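Local atomic coordinates of alpha-L-rhamnosidase (Streptomyces avermitilis, PDB entry 3W5M), a protein that hydrolyses terminal non-reducing alpha-L-rhamnose residues, releasing L-rhamnose from citrus flavonoids and from the arabinogalactan-protein gum arabic. Residues A302-H307 with A446-P451; H332-R337 with S364-A369; A401-E406 with E413-G418. One frame throughout, in Å; residues are numbered along the deposited sequence.

Contact 1 of 3, residues A302-H307 with A446-P451; sequences ANQLRH and AGWTSP
Trp448, in the loop between strands 436-440 and 459-463, lies against Gln304 and Arg306 of strand 303-311, so that the loop folds down on one face of a sheet in a beta-sandwich domain. The loop makes a type I turn from Gly447 to Ser450, closed by Ser450 N to Gly447 O at 3.0 Å, a turn whose first residue has backbone angles that call for glycine. The indole is the main apolar surface. Gln304 reaches across it as an extended chain, its amide stacked at 14° to the ring plane, and CG makes a CH-pi contact, 3.8 Å from the centroid of the six-membered ring of Trp448. A flat amide suits this place because it can lie on the aromatic face while its polar atoms still find partners, OE1 the hydroxyl of Thr445 and NE2 that of Tyr375. The opposite indole face is covered by Thr449 CG2, and Leu305 O comes to the ring edge, 3.6 Å from CZ3 of Trp448. Arg306 grips the loop backbone. With CG between the backbone N and the carbonyl carbon (chi1 70°) and a bend at chi3, the guanidinium swings over to the turn, while NH1 forms salt bridges with Asp455 and Glu308. NH2 gives Trp448 O a weak second bond. The main one runs from Arg306 NE to Trp448 O, 2.7 Å long with an angle of 159° at the hydrogen, in the guanidinium plane and on a carbonyl lone pair.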
ATOM      1  N   ALA A 302       9.047  -1.473  19.337  1.00 19.27           N
ATOM      2  CA  ALA A 302       8.333  -2.736  19.066  1.00 19.54           C
ATOM      3  C   ALA A 302       8.701  -3.641  20.190  1.00 19.14           C
ATOM      4  O   ALA A 302       9.762  -4.281  20.152  1.00 20.14           O
ATOM      5  CB  ALA A 302       8.756  -3.366  17.763  1.00 20.48           C
ATOM      6  N   ASN A 303       7.875  -3.655  21.225  1.00 18.13           N
ATOM      7  CA  ASN A 303       8.194  -4.462  22.427  1.00 17.51           C
ATOM      8  C   ASN A 303       7.974  -5.944  22.269  1.00 16.85           C
ATOM      9  O   ASN A 303       7.255  -6.382  21.388  1.00 17.97           O
ATOM     10  CB  ASN A 303       7.393  -3.950  23.631  1.00 18.34           C
ATOM     11  CG  ASN A 303       7.838  -2.569  24.091  1.00 18.96           C
ATOM     12  OD1 ASN A 303       8.948  -2.383  24.555  1.00 20.34           O
ATOM     13  ND2 ASN A 303       6.966  -1.589  23.952  1.00 18.82           N
ATOM     14  N   GLN A 304       8.607  -6.738  23.136  1.00 17.82           N
ATOM     15  CA  GLN A 304       8.401  -8.167  23.182  1.00 17.63           C
ATOM     16  C   GLN A 304       7.366  -8.580  24.233  1.00 18.63           C
ATOM     17  O   GLN A 304       7.416  -8.113  25.360  1.00 20.52           O
ATOM     18  CB  GLN A 304       9.734  -8.843  23.502  1.00 18.27           C
ATOM     19  CG  GLN A 304      10.787  -8.594  22.415  1.00 19.33           C
ATOM     20  CD  GLN A 304      12.129  -9.235  22.748  1.00 22.59           C
ATOM     21  OE1 GLN A 304      12.444  -9.520  23.925  1.00 24.86           O
ATOM     22  NE2 GLN A 304      12.953  -9.417  21.723  1.00 22.25           N
ATOM     23  N   LEU A 305       6.428  -9.437  23.840  1.00 18.91           N
ATOM     24  CA  LEU A 305       5.397  -9.962  24.754  1.00 20.11           C
ATOM     25  C   LEU A 305       5.441 -11.479  24.700  1.00 20.54           C
ATOM     26  O   LEU A 305       5.662 -12.055  23.638  1.00 21.39           O
ATOM     27  CB  LEU A 305       4.018  -9.421  24.369  1.00 21.01           C
ATOM     28  CG  LEU A 305       3.669  -7.972  24.729  1.00 21.05           C
ATOM     29  CD1 LEU A 305       4.480  -6.924  23.998  1.00 23.48           C
ATOM     30  CD2 LEU A 305       2.197  -7.770  24.342  1.00 23.54           C
ATOM     31  N   ARG A 306       5.276 -12.156  25.836  1.00 20.17           N
ATOM     32  CA  ARG A 306       5.370 -13.612  25.803  1.00 20.37           C
ATOM     33  C   ARG A 306       4.568 -14.250  26.908  1.00 19.69           C
ATOM     34  O   ARG A 306       4.275 -13.604  27.919  1.00 19.90           O
ATOM     35  CB  ARG A 306       6.826 -14.108  25.945  1.00 21.65           C
ATOM     36  CG  ARG A 306       7.408 -13.889  27.339  1.00 21.93           C
ATOM     37  CD  ARG A 306       8.896 -14.282  27.397  1.00 21.37           C
ATOM     38  NE  ARG A 306       9.187 -15.605  26.830  1.00 23.97           N
ATOM     39  CZ  ARG A 306       9.177 -16.754  27.504  1.00 23.29           C
ATOM     40  NH1 ARG A 306       8.821 -16.776  28.782  1.00 23.21           N
ATOM     41  NH2 ARG A 306       9.490 -17.880  26.879  1.00 23.60           N
ATOM     42  N   HIS A 307       4.289 -15.526  26.697  1.00 19.94           N
ATOM     43  CA  HIS A 307       3.553 -16.353  27.631  1.00 22.83           C
ATOM     44  C   HIS A 307       3.988 -17.809  27.492  1.00 22.89           C
ATOM     45  O   HIS A 307       3.914 -18.377  26.391  1.00 21.55           O
ATOM     46  CB  HIS A 307       2.078 -16.232  27.312  1.00 23.14           C
ATOM     47  CG  HIS A 307       1.198 -17.093  28.163  1.00 25.43           C
ATOM     48  ND1 HIS A 307       1.189 -17.024  29.540  1.00 27.95           N
ATOM     49  CD2 HIS A 307       0.269 -18.017  27.827  1.00 26.85           C
ATOM     50  CE1 HIS A 307       0.297 -17.875  30.019  1.00 27.31           C
ATOM     51  NE2 HIS A 307      -0.265 -18.502  29.002  1.00 28.77           N
ATOM     52  N   ALA A 446      18.085 -13.692  24.131  1.00 27.27           N
ATOM     53  CA  ALA A 446      18.137 -15.003  23.508  1.00 28.85           C
ATOM     54  C   ALA A 446      17.240 -16.030  24.194  1.00 27.06           C
ATOM     55  O   ALA A 446      17.270 -16.184  25.432  1.00 28.95           O
ATOM     56  CB  ALA A 446      19.585 -15.506  23.457  1.00 30.72           C
ATOM     57  N   GLY A 447      16.451 -16.729  23.386  1.00 24.49           N
ATOM     58  CA  GLY A 447      15.614 -17.828  23.881  1.00 25.04           C
ATOM     59  C   GLY A 447      14.183 -17.434  24.255  1.00 24.49           C
ATOM     60  O   GLY A 447      13.395 -18.288  24.667  1.00 23.28           O
ATOM     61  N   TRP A 448      13.820 -16.170  24.050  1.00 23.66           N
ATOM     62  CA  TRP A 448      12.536 -15.678  24.564  1.00 22.24           C
ATOM     63  C   TRP A 448      11.323 -16.257  23.838  1.00 23.31           C
ATOM     64  O   TRP A 448      10.191 -16.190  24.358  1.00 23.20           O
ATOM     65  CB  TRP A 448      12.500 -14.134  24.594  1.00 24.07           C
ATOM     66  CG  TRP A 448      12.362 -13.532  23.225  1.00 24.02           C
ATOM     67  CD1 TRP A 448      13.321 -13.471  22.262  1.00 24.07           C
ATOM     68  CD2 TRP A 448      11.184 -12.919  22.660  1.00 24.42           C
ATOM     69  NE1 TRP A 448      12.828 -12.835  21.141  1.00 25.86           N
ATOM     70  CE2 TRP A 448      11.509 -12.531  21.348  1.00 23.14           C
ATOM     71  CE3 TRP A 448       9.873 -12.702  23.130  1.00 23.25           C
ATOM     72  CZ2 TRP A 448      10.592 -11.892  20.503  1.00 24.74           C
ATOM     73  CZ3 TRP A 448       8.957 -12.066  22.287  1.00 22.79           C
ATOM     74  CH2 TRP A 448       9.320 -11.674  20.996  1.00 22.65           C
ATOM     75  N   THR A 449      11.515 -16.778  22.629  1.00 23.07           N
ATOM     76  CA  THR A 449      10.391 -17.390  21.902  1.00 24.26           C
ATOM     77  C   THR A 449      10.275 -18.879  22.180  1.00 23.42           C
ATOM     78  O   THR A 449       9.460 -19.558  21.579  1.00 22.96           O
ATOM     79  CB  THR A 449      10.461 -17.130  20.392  1.00 25.71           C
ATOM     80  OG1 THR A 449      11.572 -17.842  19.840  1.00 27.83           O
ATOM     81  CG2 THR A 449      10.651 -15.635  20.130  1.00 24.61           C
ATOM     82  N   SER A 450      11.098 -19.373  23.111  1.00 24.75           N
ATOM     83  CA  SER A 450      11.090 -20.781  23.501  1.00 25.66           C
ATOM     84  C   SER A 450      10.740 -21.004  24.975  1.00 23.47           C
ATOM     85  O   SER A 450      10.986 -20.137  25.814  1.00 25.66           O
ATOM     86  CB  SER A 450      12.457 -21.435  23.186  1.00 23.65           C
ATOM     87  OG  SER A 450      12.623 -21.548  21.780  1.00 25.26           O
ATOM     88  N   PRO A 451      10.177 -22.182  25.301  1.00 25.40           N
ATOM     89  CA  PRO A 451       9.875 -22.454  26.702  1.00 26.58           C
ATOM     90  C   PRO A 451      11.160 -22.606  27.495  1.00 28.36           C
ATOM     91  O   PRO A 451      12.216 -22.772  26.903  1.00 29.48           O
ATOM     92  CB  PRO A 451       9.088 -23.769  26.661  1.00 25.54           C
ATOM     93  CG  PRO A 451       9.405 -24.395  25.360  1.00 25.70           C
ATOM     94  CD  PRO A 451       9.883 -23.331  24.421  1.00 23.59           C
TER

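Contact 2 of 3, residues H332-R337 with S364-A369; sequences HLNGRR and SVRPGA
Leu333 and Ser364 bring the two backbones closest, their CA atoms 6.7 Å apart, where a type I' turn from Leu333 to Arg336 rests on the loop leading into strand 368-377. Side-chain packing and two waters join the segments. Ser364 serves packing and waters alike, being small and hydroxylated. Its CB meets Leu333 CD2 at 3.7 Å, while its hydroxyl turns to the waters. One water lies 2.9 Å from Ser364 OG and donates to the carbonyl oxygen of Asn334; the other sits 2.6 Å from Ser364 OG and donates to the carbonyl oxygen of Arg336. A single hydroxyl thus links to two carbonyls of the turn that it does not touch directly. On the apolar side, Leu333 has CG anti to the backbone N (chi1 176°), which carries CD2 over to Val365 CG1 at 4.0 Å. Val365 in turn packs on Val316 and Ala319 of strand 316-326, where a short branched side chain fits. Asn334 and Arg366 run antiparallel alongside one another, their amide and guanidinium planes stacked 18° apart. Asn334 CB stands over one guanidinium face, toward its rim, 3.7 Å from Arg366 NE; the Arg366 chain, extended from CG to NE, carries its guanidinium alongside the turn. Leu333 N to Arg336 O at 2.9 Å and Arg336 N to Leu333 O at 3.2 Å close the turn from both directions. Asn334 and Gly335 occupy its two positions of positive phi, which asparagine and glycine tolerate well. This is the classic Asn-Gly type I' two-residue beta hairpin, here joining strand 328-333 to the short outermost strand 336-337 of an antiparallel sheet.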
ATOM      1  N   HIS A 332       5.556 -15.678  17.267  1.00 19.42           N
ATOM      2  CA  HIS A 332       6.514 -16.775  17.350  1.00 22.04           C
ATOM      3  C   HIS A 332       5.953 -17.833  18.290  1.00 22.22           C
ATOM      4  O   HIS A 332       5.293 -17.506  19.287  1.00 22.94           O
ATOM      5  CB  HIS A 332       7.831 -16.241  17.931  1.00 22.15           C
ATOM      6  CG  HIS A 332       8.567 -15.348  16.981  1.00 25.31           C
ATOM      7  ND1 HIS A 332       8.178 -14.045  16.724  1.00 26.39           N
ATOM      8  CD2 HIS A 332       9.631 -15.591  16.179  1.00 23.93           C
ATOM      9  CE1 HIS A 332       8.977 -13.525  15.810  1.00 27.94           C
ATOM     10  NE2 HIS A 332       9.863 -14.444  15.458  1.00 29.95           N
ATOM     11  N   LEU A 333       6.212 -19.104  17.976  1.00 19.85           N
ATOM     12  CA  LEU A 333       5.729 -20.199  18.817  1.00 20.41           C
ATOM     13  C   LEU A 333       6.875 -21.243  18.907  1.00 20.57           C
ATOM     14  O   LEU A 333       7.316 -21.762  17.879  1.00 21.98           O
ATOM     15  CB  LEU A 333       4.462 -20.802  18.210  1.00 22.10           C
ATOM     16  CG  LEU A 333       3.852 -22.025  18.892  1.00 22.49           C
ATOM     17  CD1 LEU A 333       3.323 -21.679  20.277  1.00 22.03           C
ATOM     18  CD2 LEU A 333       2.739 -22.610  18.045  1.00 23.38           C
ATOM     19  N   ASN A 334       7.345 -21.489  20.123  1.00 21.58           N
ATOM     20  CA  ASN A 334       8.376 -22.537  20.390  1.00 22.01           C
ATOM     21  C   ASN A 334       9.587 -22.384  19.489  1.00 23.31           C
ATOM     22  O   ASN A 334       9.984 -23.322  18.790  1.00 25.65           O
ATOM     23  CB  ASN A 334       7.757 -23.925  20.244  1.00 22.30           C
ATOM     24  CG  ASN A 334       6.662 -24.175  21.259  1.00 23.64           C
ATOM     25  OD1 ASN A 334       5.639 -24.809  20.953  1.00 26.80           O
ATOM     26  ND2 ASN A 334       6.860 -23.672  22.466  1.00 22.04           N
ATOM     27  N   GLY A 335      10.126 -21.166  19.466  1.00 23.50           N
ATOM     28  CA  GLY A 335      11.356 -20.856  18.750  1.00 25.77           C
ATOM     29  C   GLY A 335      11.278 -20.725  17.239  1.00 27.24           C
ATOM     30  O   GLY A 335      12.300 -20.683  16.594  1.00 27.92           O
ATOM     31  N   ARG A 336      10.073 -20.632  16.679  1.00 24.89           N
ATOM     32  CA  ARG A 336       9.865 -20.594  15.241  1.00 26.62           C
ATOM     33  C   ARG A 336       8.847 -19.492  14.938  1.00 26.01           C
ATOM     34  O   ARG A 336       7.779 -19.441  15.552  1.00 25.24           O
ATOM     35  CB  ARG A 336       9.339 -21.951  14.758  1.00 30.46           C
ATOM     36  CG  ARG A 336       8.959 -22.009  13.292  1.00 37.36           C
ATOM     37  CD  ARG A 336       8.877 -23.450  12.789  1.00 44.65           C
ATOM     38  NE  ARG A 336       8.072 -23.555  11.565  1.00 50.26           N
ATOM     39  CZ  ARG A 336       8.558 -23.504  10.323  1.00 52.37           C
ATOM     40  NH1 ARG A 336       9.862 -23.353  10.106  1.00 53.46           N
ATOM     41  NH2 ARG A 336       7.737 -23.607   9.288  1.00 51.39           N
ATOM     42  N   ARG A 337       9.200 -18.597  14.020  1.00 24.44           N
ATOM     43  CA  ARG A 337       8.285 -17.545  13.576  1.00 24.20           C
ATOM     44  C   ARG A 337       7.022 -18.155  12.982  1.00 22.00           C
ATOM     45  O   ARG A 337       7.088 -19.158  12.279  1.00 21.14           O
ATOM     46  CB  ARG A 337       9.018 -16.735  12.523  1.00 26.47           C
ATOM     47  CG  ARG A 337       8.529 -15.323  12.323  1.00 29.30           C
ATOM     48  CD  ARG A 337       7.635 -15.299  11.129  1.00 31.68           C
ATOM     49  NE  ARG A 337       8.002 -14.221  10.226  1.00 33.89           N
ATOM     50  CZ  ARG A 337       7.114 -13.500   9.558  1.00 35.49           C
ATOM     51  NH1 ARG A 337       5.805 -13.724   9.723  1.00 34.06           N
ATOM     52  NH2 ARG A 337       7.536 -12.551   8.738  1.00 37.29           N
ATOM     53  N   SER A 364       3.964 -27.082  15.160  1.00 27.15           N
ATOM     54  CA  SER A 364       4.736 -26.263  16.071  1.00 28.01           C
ATOM     55  C   SER A 364       4.405 -26.471  17.536  1.00 27.38           C
ATOM     56  O   SER A 364       5.222 -26.167  18.389  1.00 30.19           O
ATOM     57  CB  SER A 364       4.569 -24.780  15.725  1.00 31.94           C
ATOM     58  OG  SER A 364       5.699 -24.274  15.051  1.00 38.61           O
ATOM     59  N   VAL A 365       3.220 -26.981  17.853  1.00 27.77           N
ATOM     60  CA  VAL A 365       2.861 -27.143  19.267  1.00 28.05           C
ATOM     61  C   VAL A 365       3.541 -28.389  19.823  1.00 26.86           C
ATOM     62  O   VAL A 365       3.886 -29.278  19.055  1.00 30.77           O
ATOM     63  CB  VAL A 365       1.336 -27.233  19.496  1.00 28.57           C
ATOM     64  CG1 VAL A 365       0.669 -25.912  19.133  1.00 29.69           C
ATOM     65  CG2 VAL A 365       0.731 -28.362  18.687  1.00 29.89           C
ATOM     66  N   ARG A 366       3.714 -28.423  21.137  1.00 26.88           N
ATOM     67  CA  ARG A 366       4.443 -29.498  21.832  1.00 29.02           C
ATOM     68  C   ARG A 366       3.664 -30.060  23.000  1.00 30.15           C
ATOM     69  O   ARG A 366       2.860 -29.340  23.618  1.00 28.75           O
ATOM     70  CB  ARG A 366       5.761 -28.956  22.404  1.00 28.28           C
ATOM     71  CG  ARG A 366       6.740 -28.431  21.385  1.00 29.79           C
ATOM     72  CD  ARG A 366       7.960 -27.856  22.100  1.00 30.09           C
ATOM     73  NE  ARG A 366       8.936 -27.347  21.135  1.00 31.15           N
ATOM     74  CZ  ARG A 366      10.087 -26.751  21.445  1.00 31.11           C
ATOM     75  NH1 ARG A 366      10.469 -26.599  22.712  1.00 30.19           N
ATOM     76  NH2 ARG A 366      10.873 -26.329  20.468  1.00 31.14           N
ATOM     77  N   PRO A 367       3.925 -31.341  23.341  1.00 30.00           N
ATOM     78  CA  PRO A 367       3.502 -31.833  24.645  1.00 32.23           C
ATOM     79  C   PRO A 367       4.313 -31.137  25.707  1.00 31.89           C
ATOM     80  O   PRO A 367       5.496 -30.884  25.505  1.00 34.83           O
ATOM     81  CB  PRO A 367       3.893 -33.322  24.615  1.00 31.64           C
ATOM     82  CG  PRO A 367       4.888 -33.467  23.513  1.00 33.65           C
ATOM     83  CD  PRO A 367       4.482 -32.421  22.499  1.00 32.25           C
ATOM     84  N   GLY A 368       3.705 -30.831  26.833  1.00 31.45           N
ATOM     85  CA  GLY A 368       4.432 -30.186  27.897  1.00 32.34           C
ATOM     86  C   GLY A 368       4.613 -28.719  27.581  1.00 32.97           C
ATOM     87  O   GLY A 368       3.682 -28.057  27.111  1.00 32.32           O
ATOM     88  N   ALA A 369       5.826 -28.226  27.803  1.00 29.28           N
ATOM     89  CA  ALA A 369       6.076 -26.802  27.861  1.00 27.74           C
ATOM     90  C   ALA A 369       6.128 -26.144  26.486  1.00 26.32           C
ATOM     91  O   ALA A 369       6.765 -26.629  25.541  1.00 25.27           O
ATOM     92  CB  ALA A 369       7.332 -26.504  28.667  1.00 30.51           C
TER
HETATM   93  O   HOH W   1       8.050 -24.766  16.673  1.00 34.42           O
HETATM   94  O   HOH W   2       5.897 -21.660  14.936  1.00 37.37           O

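Contact 3 of 3, residues A401-E406 with E413-G418; sequences AQLEVE and ERITSG
Backbone hydrogen bonds tie Leu403 to Ile415 and Val405 to Glu413 across a beta hairpin whose strands run antiparallel at 163°. In the first pair Leu403 N reaches Ile415 O at 2.8 Å and Ile415 N reaches Leu403 O at 2.9 Å. Between the hydrogen-bonded pairs, CA-H...O contacts add to the ladder, as from Arg414 CA to Leu403 O at 3.3 Å. Past the strand end, Ser417 keeps the pattern going: its N bonds Ala401 O, and its OG accepts from Ala401 N at 3.0 Å, a hydroxyl standing in for a carbonyl. That hydroxyl also bonds Lys121 O.

Polar side chains gather on the face bearing Gln402, Glu404 and Arg414. Gln402 NE2 donates to Glu404 OE2 at 2.7 Å. Arg414, with CG anti to the backbone N (chi1 -170°) and a bend at chi3, lays one guanidinium face against both atoms. The Glu404 OE2 to Arg414 NE pair, 3.8 Å apart, is therefore a long salt bridge of charges alone. Arg414 NH1 makes a directed bond, to Ser119 OG.

Apolar contact marks the other face, where Leu403 CB and Ile415 CB approach to 4.3 Å. Both residues pack on Phe309 of strand 303-311 in another sheet, an apolar interface suited to branched aliphatics. Strand 412-416 is outermost in its sheet, strand 398-407 pairs next with strand 316-326, and the polar face meets Gln117 and Ser119, with Glu404 salt-bridged to Arg83.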
ATOM      1  N   ALA A 401      -4.496 -12.297  20.667  1.00 18.62           N
ATOM      2  CA  ALA A 401      -4.054 -13.612  20.144  1.00 19.48           C
ATOM      3  C   ALA A 401      -4.811 -14.762  20.806  1.00 17.42           C
ATOM      4  O   ALA A 401      -5.042 -14.735  22.019  1.00 18.83           O
ATOM      5  CB  ALA A 401      -2.551 -13.782  20.343  1.00 18.25           C
ATOM      6  N   GLN A 402      -5.201 -15.736  20.005  1.00 17.72           N
ATOM      7  CA  GLN A 402      -5.946 -16.928  20.486  1.00 17.66           C
ATOM      8  C   GLN A 402      -5.433 -18.172  19.786  1.00 16.40           C
ATOM      9  O   GLN A 402      -5.585 -18.321  18.592  1.00 15.50           O
ATOM     10  CB  GLN A 402      -7.426 -16.770  20.177  1.00 18.71           C
ATOM     11  CG  GLN A 402      -8.353 -17.878  20.680  1.00 19.65           C
ATOM     12  CD  GLN A 402      -9.780 -17.335  20.834  1.00 20.93           C
ATOM     13  OE1 GLN A 402      -9.991 -16.331  21.522  1.00 20.10           O
ATOM     14  NE2 GLN A 402     -10.754 -18.000  20.209  1.00 22.01           N
ATOM     15  N   LEU A 403      -4.788 -19.040  20.570  1.00 18.06           N
ATOM     16  CA  LEU A 403      -4.263 -20.295  20.066  1.00 19.26           C
ATOM     17  C   LEU A 403      -5.192 -21.411  20.495  1.00 19.45           C
ATOM     18  O   LEU A 403      -5.505 -21.549  21.696  1.00 23.20           O
ATOM     19  CB  LEU A 403      -2.852 -20.526  20.632  1.00 19.49           C
ATOM     20  CG  LEU A 403      -2.237 -21.902  20.384  1.00 21.85           C
ATOM     21  CD1 LEU A 403      -1.833 -22.069  18.928  1.00 23.03           C
ATOM     22  CD2 LEU A 403      -1.045 -22.089  21.324  1.00 21.97           C
ATOM     23  N   GLU A 404      -5.653 -22.179  19.519  1.00 20.51           N
ATOM     24  CA  GLU A 404      -6.584 -23.287  19.754  1.00 21.00           C
ATOM     25  C   GLU A 404      -5.949 -24.591  19.336  1.00 20.96           C
ATOM     26  O   GLU A 404      -5.568 -24.759  18.199  1.00 19.90           O
ATOM     27  CB  GLU A 404      -7.855 -23.065  18.969  1.00 21.73           C
ATOM     28  CG  GLU A 404      -8.530 -21.771  19.437  1.00 24.94           C
ATOM     29  CD  GLU A 404      -9.880 -21.542  18.797  1.00 27.66           C
ATOM     30  OE1 GLU A 404     -10.354 -22.438  18.046  1.00 27.84           O
ATOM     31  OE2 GLU A 404     -10.460 -20.458  19.052  1.00 27.61           O
ATOM     32  N   VAL A 405      -5.824 -25.500  20.283  1.00 19.65           N
ATOM     33  CA  VAL A 405      -5.275 -26.824  19.986  1.00 22.08           C
ATOM     34  C   VAL A 405      -6.365 -27.871  20.192  1.00 21.58           C
ATOM     35  O   VAL A 405      -6.963 -27.923  21.276  1.00 26.14           O
ATOM     36  CB  VAL A 405      -4.125 -27.147  20.945  1.00 22.22           C
ATOM     37  CG1 VAL A 405      -3.396 -28.402  20.448  1.00 22.27           C
ATOM     38  CG2 VAL A 405      -3.181 -25.944  21.067  1.00 21.30           C
ATOM     39  N   GLU A 406      -6.622 -28.675  19.167  1.00 22.53           N
ATOM     40  CA  GLU A 406      -7.595 -29.786  19.222  1.00 25.13           C
ATOM     41  C   GLU A 406      -6.806 -31.079  19.321  1.00 24.81           C
ATOM     42  O   GLU A 406      -5.799 -31.239  18.638  1.00 25.02           O
ATOM     43  CB  GLU A 406      -8.435 -29.880  17.960  1.00 28.42           C
ATOM     44  CG  GLU A 406      -8.912 -28.559  17.371  1.00 38.52           C
ATOM     45  CD  GLU A 406     -10.269 -28.090  17.879  1.00 48.95           C
ATOM     46  OE1 GLU A 406     -10.633 -28.373  19.050  1.00 54.87           O
ATOM     47  OE2 GLU A 406     -10.969 -27.402  17.090  1.00 52.53           O
ATOM     48  N   GLU A 413      -7.614 -27.210  24.006  1.00 22.58           N
ATOM     49  CA  GLU A 413      -7.068 -26.236  24.924  1.00 24.61           C
ATOM     50  C   GLU A 413      -7.098 -24.915  24.176  1.00 23.56           C
ATOM     51  O   GLU A 413      -6.873 -24.876  22.966  1.00 23.80           O
ATOM     52  CB  GLU A 413      -5.617 -26.583  25.301  1.00 29.68           C
ATOM     53  CG  GLU A 413      -5.434 -27.918  26.024  1.00 38.16           C
ATOM     54  CD  GLU A 413      -6.109 -27.970  27.396  1.00 46.92           C
ATOM     55  OE1 GLU A 413      -6.414 -26.900  27.977  1.00 51.57           O
ATOM     56  OE2 GLU A 413      -6.341 -29.094  27.904  1.00 54.13           O
ATOM     57  N   ARG A 414      -7.388 -23.848  24.899  1.00 23.34           N
ATOM     58  CA  ARG A 414      -7.312 -22.508  24.331  1.00 24.63           C
ATOM     59  C   ARG A 414      -6.362 -21.643  25.164  1.00 24.45           C
ATOM     60  O   ARG A 414      -6.533 -21.496  26.379  1.00 25.24           O
ATOM     61  CB  ARG A 414      -8.725 -21.895  24.260  1.00 24.70           C
ATOM     62  CG  ARG A 414      -8.772 -20.611  23.460  1.00 26.99           C
ATOM     63  CD  ARG A 414     -10.160 -19.992  23.520  1.00 27.05           C
ATOM     64  NE  ARG A 414     -11.123 -20.809  22.787  1.00 29.68           N
ATOM     65  CZ  ARG A 414     -12.346 -20.411  22.457  1.00 29.86           C
ATOM     66  NH1 ARG A 414     -12.771 -19.198  22.779  1.00 32.02           N
ATOM     67  NH2 ARG A 414     -13.145 -21.234  21.811  1.00 31.21           N
ATOM     68  N   ILE A 415      -5.348 -21.075  24.509  1.00 24.14           N
ATOM     69  CA  ILE A 415      -4.381 -20.209  25.174  1.00 23.09           C
ATOM     70  C   ILE A 415      -4.615 -18.826  24.570  1.00 23.53           C
ATOM     71  O   ILE A 415      -4.729 -18.700  23.358  1.00 23.37           O
ATOM     72  CB  ILE A 415      -2.926 -20.693  24.913  1.00 26.12           C
ATOM     73  CG1 ILE A 415      -2.736 -22.169  25.342  1.00 27.12           C
ATOM     74  CG2 ILE A 415      -1.918 -19.757  25.561  1.00 27.44           C
ATOM     75  CD1 ILE A 415      -2.948 -22.423  26.832  1.00 29.77           C
ATOM     76  N   THR A 416      -4.752 -17.804  25.408  1.00 23.59           N
ATOM     77  CA  THR A 416      -5.020 -16.470  24.881  1.00 22.57           C
ATOM     78  C   THR A 416      -4.128 -15.398  25.482  1.00 22.73           C
ATOM     79  O   THR A 416      -3.578 -15.549  26.577  1.00 21.47           O
ATOM     80  CB  THR A 416      -6.490 -16.032  25.130  1.00 23.73           C
ATOM     81  OG1 THR A 416      -6.733 -16.031  26.532  1.00 23.75           O
ATOM     82  CG2 THR A 416      -7.495 -16.962  24.453  1.00 24.67           C
ATOM     83  N   SER A 417      -4.021 -14.296  24.745  1.00 21.02           N
ATOM     84  CA  SER A 417      -3.535 -13.047  25.266  1.00 20.36           C
ATOM     85  C   SER A 417      -4.410 -12.624  26.442  1.00 22.54           C
ATOM     86  O   SER A 417      -5.660 -12.734  26.394  1.00 21.95           O
ATOM     87  CB  SER A 417      -3.552 -11.973  24.173  1.00 21.05           C
ATOM     88  OG  SER A 417      -4.836 -11.815  23.577  1.00 19.28           O
ATOM     89  N   GLY A 418      -3.731 -12.126  27.466  1.00 22.15           N
ATOM     90  CA  GLY A 418      -4.351 -11.727  28.724  1.00 23.66           C
ATOM     91  C   GLY A 418      -3.331 -11.346  29.793  1.00 25.40           C
ATOM     92  O   GLY A 418      -2.127 -11.250  29.517  1.00 23.30           O
TER

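All three contacts appear to belong to one beta-sandwich, consistent with the galactose-binding-like fold of the alpha-L-rhamnosidase N-terminal domain, away from the calcium and rhamnose sites. Along the chain, the loop closed by contact 1 encloses contact 2 and then contact 3, which follow in series. The centres of contacts 1 and 2 lie about 12 Å apart. Those of contacts 2 and 3 are separated by about 13 Å, and those of contacts 1 and 3 by about 17 Å. Contacts 1 and 2 share a sheet and touch through a probable hydrogen bond from Gly335 N to Thr449 O, 2.7 Å. Contact 3 lies in another sheet; His307 and Ile415 touch, one of the places where the two sheets pack face to face.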